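Local coordinates for mandelate racemase/muconate lactonizing enzyme-like protein (Roseovarius sp. TM1035, PDB 3RCY), which probably catalyses a magnesium-dependent reaction of the enolase superfamily, as a mandelate racemase/muconate lactonizing enzyme-like isomerase, at residues 114-128 with 353-366. Sequence-based numbering, arbitrary orientation.
Sequences VWALLGGKMNPRIRA and VEGGYITPPEAPGL
Gly356 O takes two bonds, one from Ala128 N at 3.0 Å and one from a water that also donates to Ala128 O. Next to it, Ile126 and Ile358 form an antiparallel hydrogen-bonded pair: Ile126 N reaches Ile358 O at 2.8 Å, and Ile358 N bonds back to Ile126 O. Tyr357 CB sits over the centre of one face of the Arg125 guanidinium, 3.5 Å above its plane. The Arg125 chain bends at chi2 and chi3 to get there, and NE comes within 3.0 Å of Thr359 OG1. With Trp115 CG between the backbone N and the carbonyl carbon (chi1 59°), the indole reaches across and gives NE1 to Pro361 O at 2.8 Å, close to the ring plane. Pro360 CB packs near NE1, and Lys121 CE lies over one ring face, toward the rim. Lys121 NZ forms a salt bridge with Glu362 OE2 at 3.0 Å, beside the indole. Val114 N bonds to Gly365 O. The type I' turn from Glu354 to Tyr357 joins a hairpin whose strand 357-358 pairs with strand 126-131. That strand also pairs with parallel strands 164-167 and 335-336, consistent with the enolase-superfamily barrel, and helix 316-327 packs against Trp115 and Ile358.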
loop_
_atom_site.group_PDB
_atom_site.type_symbol
_atom_site.label_atom_id
_atom_site.label_comp_id
_atom_site.label_asym_id
_atom_site.label_seq_id
_atom_site.Cartn_x
_atom_site.Cartn_y
_atom_site.Cartn_z
ATOM N N VAL A 114 -28.020 28.973 18.351
ATOM C CA VAL A 114 -27.158 28.564 17.241
ATOM C C VAL A 114 -27.318 27.071 16.888
ATOM O O VAL A 114 -27.454 26.728 15.711
ATOM C CB VAL A 114 -25.677 28.956 17.507
ATOM C CG1 VAL A 114 -24.724 28.316 16.484
ATOM C CG2 VAL A 114 -25.526 30.480 17.491
ATOM N N TRP A 115 -27.327 26.192 17.891
ATOM C CA TRP A 115 -27.461 24.741 17.629
ATOM C C TRP A 115 -28.700 24.391 16.797
ATOM O O TRP A 115 -28.670 23.440 16.003
ATOM C CB TRP A 115 -27.409 23.890 18.920
ATOM C CG TRP A 115 -28.462 24.200 19.952
ATOM C CD1 TRP A 115 -28.288 24.909 21.107
ATOM C CD2 TRP A 115 -29.842 23.789 19.942
ATOM N NE1 TRP A 115 -29.469 24.978 21.805
ATOM C CE2 TRP A 115 -30.438 24.302 21.115
ATOM C CE3 TRP A 115 -30.630 23.043 19.055
ATOM C CZ2 TRP A 115 -31.793 24.107 21.420
ATOM C CZ3 TRP A 115 -31.975 22.851 19.353
ATOM C CH2 TRP A 115 -32.540 23.380 20.532
ATOM N N ALA A 116 -29.784 25.152 16.979
ATOM C CA ALA A 116 -31.022 24.913 16.235
ATOM C C ALA A 116 -30.838 25.174 14.737
ATOM O O ALA A 116 -31.580 24.625 13.919
ATOM C CB ALA A 116 -32.191 25.747 16.803
ATOM N N LEU A 117 -29.836 25.991 14.390
ATOM C CA LEU A 117 -29.516 26.301 12.992
ATOM C C LEU A 117 -28.528 25.306 12.372
ATOM O O LEU A 117 -28.263 25.350 11.170
ATOM C CB LEU A 117 -28.960 27.738 12.860
ATOM C CG LEU A 117 -29.745 28.884 13.522
ATOM C CD1 LEU A 117 -29.043 30.231 13.325
ATOM C CD2 LEU A 117 -31.214 28.956 13.039
ATOM N N LEU A 118 -27.990 24.417 13.195
ATOM C CA LEU A 118 -26.917 23.514 12.772
ATOM C C LEU A 118 -27.377 22.062 12.626
ATOM O O LEU A 118 -26.590 21.138 12.836
ATOM C CB LEU A 118 -25.739 23.593 13.761
ATOM C CG LEU A 118 -25.064 24.945 14.003
ATOM C CD1 LEU A 118 -24.044 24.822 15.143
ATOM C CD2 LEU A 118 -24.395 25.483 12.720
ATOM N N GLY A 119 -28.638 21.865 12.249
ATOM C CA GLY A 119 -29.203 20.508 12.121
ATOM C C GLY A 119 -29.967 20.106 13.369
ATOM O O GLY A 119 -30.407 18.952 13.502
ATOM N N GLY A 120 -30.102 21.054 14.297
ATOM C CA GLY A 120 -30.909 20.855 15.499
ATOM C C GLY A 120 -30.201 20.138 16.640
ATOM O O GLY A 120 -28.976 19.986 16.641
ATOM N N LYS A 121 -30.979 19.691 17.615
ATOM C CA LYS A 121 -30.405 19.138 18.829
ATOM C C LYS A 121 -30.136 17.651 18.684
ATOM O O LYS A 121 -31.048 16.875 18.384
ATOM C CB LYS A 121 -31.332 19.391 20.019
ATOM C CG LYS A 121 -30.729 19.017 21.377
ATOM C CD LYS A 121 -31.734 19.236 22.494
ATOM C CE LYS A 121 -31.789 20.697 22.894
ATOM N NZ LYS A 121 -33.121 21.032 23.477
ATOM N N MET A 122 -28.882 17.261 18.884
ATOM C CA MET A 122 -28.537 15.849 19.057
ATOM C C MET A 122 -28.402 15.501 20.534
ATOM O O MET A 122 -28.751 14.397 20.952
ATOM C CB MET A 122 -27.224 15.493 18.345
ATOM C CG MET A 122 -27.360 15.051 16.895
ATOM S SD MET A 122 -28.625 13.796 16.555
ATOM C CE MET A 122 -28.148 12.444 17.618
ATOM N N ASN A 123 -27.879 16.442 21.313
ATOM C CA ASN A 123 -27.428 16.159 22.672
ATOM C C ASN A 123 -28.039 17.081 23.724
ATOM O O ASN A 123 -27.581 18.217 23.887
ATOM C CB ASN A 123 -25.897 16.234 22.731
ATOM C CG ASN A 123 -25.249 15.411 21.648
ATOM O OD1 ASN A 123 -25.361 14.192 21.651
ATOM N ND2 ASN A 123 -24.599 16.074 20.692
ATOM N N PRO A 124 -29.063 16.590 24.447
ATOM C CA PRO A 124 -29.692 17.359 25.530
ATOM C C PRO A 124 -28.726 17.682 26.685
ATOM O O PRO A 124 -28.923 18.675 27.375
ATOM C CB PRO A 124 -30.834 16.448 26.007
ATOM C CG PRO A 124 -31.073 15.487 24.886
ATOM C CD PRO A 124 -29.726 15.287 24.239
ATOM N N ARG A 125 -27.713 16.840 26.898
ATOM C CA ARG A 125 -26.643 17.128 27.853
ATOM C C ARG A 125 -25.279 16.725 27.254
ATOM O O ARG A 125 -25.116 15.612 26.715
ATOM C CB ARG A 125 -26.874 16.435 29.211
ATOM C CG ARG A 125 -28.110 16.922 29.997
ATOM C CD ARG A 125 -27.822 17.143 31.494
ATOM N NE ARG A 125 -27.137 18.412 31.744
ATOM C CZ ARG A 125 -26.692 18.825 32.934
ATOM N NH1 ARG A 125 -26.077 20.000 33.037
ATOM N NH2 ARG A 125 -26.848 18.071 34.021
ATOM N N ILE A 126 -24.327 17.646 27.344
ATOM C CA ILE A 126 -23.001 17.456 26.770
ATOM C C ILE A 126 -22.005 17.111 27.880
ATOM O O ILE A 126 -21.890 17.830 28.871
ATOM C CB ILE A 126 -22.548 18.723 26.004
ATOM C CG1 ILE A 126 -23.541 19.039 24.868
ATOM C CG2 ILE A 126 -21.120 18.565 25.486
ATOM C CD1 ILE A 126 -23.561 20.514 24.430
ATOM N N ARG A 127 -21.305 15.999 27.715
ATOM C CA ARG A 127 -20.279 15.581 28.660
ATOM C C ARG A 127 -19.143 16.605 28.694
ATOM O O ARG A 127 -18.619 16.989 27.647
ATOM C CB ARG A 127 -19.747 14.214 28.255
ATOM C CG ARG A 127 -18.872 13.553 29.278
ATOM C CD ARG A 127 -18.497 12.147 28.815
ATOM N NE ARG A 127 -17.528 11.549 29.723
ATOM C CZ ARG A 127 -16.809 10.463 29.462
ATOM N NH1 ARG A 127 -16.926 9.838 28.297
ATOM N NH2 ARG A 127 -15.956 10.012 30.374
ATOM N N ALA A 128 -18.783 17.054 29.895
ATOM C CA ALA A 128 -17.706 18.029 30.068
ATOM C C ALA A 128 -16.488 17.401 30.731
ATOM O O ALA A 128 -16.597 16.379 31.419
ATOM C CB ALA A 128 -18.190 19.232 30.900
ATOM N N VAL A 353 -21.183 24.437 33.499
ATOM C CA VAL A 353 -21.070 23.002 33.754
ATOM C C VAL A 353 -21.821 22.707 35.052
ATOM O O VAL A 353 -21.543 23.311 36.084
ATOM C CB VAL A 353 -19.590 22.534 33.878
ATOM C CG1 VAL A 353 -19.515 21.040 34.217
ATOM C CG2 VAL A 353 -18.821 22.823 32.599
ATOM N N GLU A 354 -22.778 21.791 34.996
ATOM C CA GLU A 354 -23.519 21.392 36.190
ATOM C C GLU A 354 -23.477 19.870 36.345
ATOM O O GLU A 354 -23.920 19.135 35.461
ATOM C CB GLU A 354 -24.954 21.947 36.138
ATOM C CG GLU A 354 -24.980 23.479 36.158
ATOM C CD GLU A 354 -26.369 24.089 36.041
ATOM O OE1 GLU A 354 -27.293 23.427 35.507
ATOM O OE2 GLU A 354 -26.519 25.255 36.480
ATOM N N GLY A 355 -22.897 19.408 37.449
ATOM C CA GLY A 355 -22.719 17.971 37.698
ATOM C C GLY A 355 -21.996 17.243 36.572
ATOM O O GLY A 355 -22.381 16.131 36.197
ATOM N N GLY A 356 -20.966 17.883 36.022
ATOM C CA GLY A 356 -20.142 17.296 34.964
ATOM C C GLY A 356 -20.700 17.395 33.552
ATOM O O GLY A 356 -20.120 16.846 32.618
ATOM N N TYR A 357 -21.820 18.095 33.390
ATOM C CA TYR A 357 -22.491 18.186 32.094
ATOM C C TYR A 357 -22.947 19.602 31.767
ATOM O O TYR A 357 -23.170 20.411 32.668
ATOM C CB TYR A 357 -23.688 17.234 32.053
ATOM C CG TYR A 357 -23.303 15.775 31.991
ATOM C CD1 TYR A 357 -23.051 15.048 33.160
ATOM C CD2 TYR A 357 -23.194 15.121 30.771
ATOM C CE1 TYR A 357 -22.685 13.709 33.107
ATOM C CE2 TYR A 357 -22.833 13.775 30.705
ATOM C CZ TYR A 357 -22.582 13.079 31.880
ATOM O OH TYR A 357 -22.229 11.748 31.827
ATOM N N ILE A 358 -23.087 19.877 30.472
ATOM C CA ILE A 358 -23.547 21.169 29.976
ATOM C C ILE A 358 -24.862 21.023 29.222
ATOM O O ILE A 358 -24.955 20.243 28.272
ATOM C CB ILE A 358 -22.517 21.816 29.001
ATOM C CG1 ILE A 358 -21.107 21.820 29.601
ATOM C CG2 ILE A 358 -22.949 23.236 28.624
ATOM C CD1 ILE A 358 -20.005 21.779 28.544
ATOM N N THR A 359 -25.862 21.800 29.633
ATOM C CA THR A 359 -27.136 21.865 28.931
ATOM C C THR A 359 -27.070 22.959 27.861
ATOM O O THR A 359 -26.743 24.105 28.171
ATOM C CB THR A 359 -28.301 22.124 29.919
ATOM O OG1 THR A 359 -28.358 21.048 30.863
ATOM C CG2 THR A 359 -29.645 22.200 29.192
ATOM N N PRO A 360 -27.364 22.607 26.596
ATOM C CA PRO A 360 -27.410 23.616 25.528
ATOM C C PRO A 360 -28.387 24.730 25.891
ATOM O O PRO A 360 -29.510 24.437 26.318
ATOM C CB PRO A 360 -27.944 22.829 24.327
ATOM C CG PRO A 360 -27.521 21.422 24.595
ATOM C CD PRO A 360 -27.622 21.251 26.081
ATOM N N PRO A 361 -27.960 26.000 25.755
ATOM C CA PRO A 361 -28.865 27.110 26.064
ATOM C C PRO A 361 -30.001 27.228 25.050
ATOM O O PRO A 361 -29.838 26.857 23.875
ATOM C CB PRO A 361 -27.955 28.345 26.021
ATOM C CG PRO A 361 -26.760 27.943 25.264
ATOM C CD PRO A 361 -26.589 26.464 25.469
ATOM N N GLU A 362 -31.143 27.728 25.519
ATOM C CA GLU A 362 -32.345 27.844 24.697
ATOM C C GLU A 362 -32.573 29.257 24.157
ATOM O O GLU A 362 -33.380 29.435 23.240
ATOM C CB GLU A 362 -33.584 27.375 25.480
ATOM C CG GLU A 362 -33.618 25.872 25.788
ATOM C CD GLU A 362 -33.805 24.990 24.542
ATOM O OE1 GLU A 362 -34.448 25.426 23.557
ATOM O OE2 GLU A 362 -33.297 23.849 24.560
ATOM N N ALA A 363 -31.872 30.246 24.722
ATOM C CA ALA A 363 -31.973 31.644 24.279
ATOM C C ALA A 363 -31.405 31.839 22.859
ATOM O O ALA A 363 -30.677 30.975 22.363
ATOM C CB ALA A 363 -31.268 32.568 25.272
ATOM N N PRO A 364 -31.736 32.971 22.194
ATOM C CA PRO A 364 -31.286 33.155 20.808
ATOM C C PRO A 364 -29.773 33.326 20.686
ATOM O O PRO A 364 -29.121 33.705 21.665
ATOM C CB PRO A 364 -32.001 34.440 20.372
ATOM C CG PRO A 364 -33.125 34.613 21.344
ATOM C CD PRO A 364 -32.615 34.071 22.634
ATOM N N GLY A 365 -29.224 33.031 19.505
ATOM C CA GLY A 365 -27.792 33.196 19.262
ATOM C C GLY A 365 -26.957 32.244 20.097
ATOM O O GLY A 365 -27.347 31.091 20.313
ATOM N N LEU A 366 -25.812 32.720 20.581
ATOM C CA LEU A 366 -24.966 31.894 21.446
ATOM C C LEU A 366 -25.553 31.765 22.854
ATOM O O LEU A 366 -25.084 30.966 23.661
ATOM C CB LEU A 366 -23.529 32.435 21.500
ATOM C CG LEU A 366 -22.667 32.295 20.238
ATOM C CD1 LEU A 366 -21.355 33.063 20.415
ATOM C CD2 LEU A 366 -22.380 30.832 19.868
HETATM O O HOH W 1 -18.251 14.937 32.866
#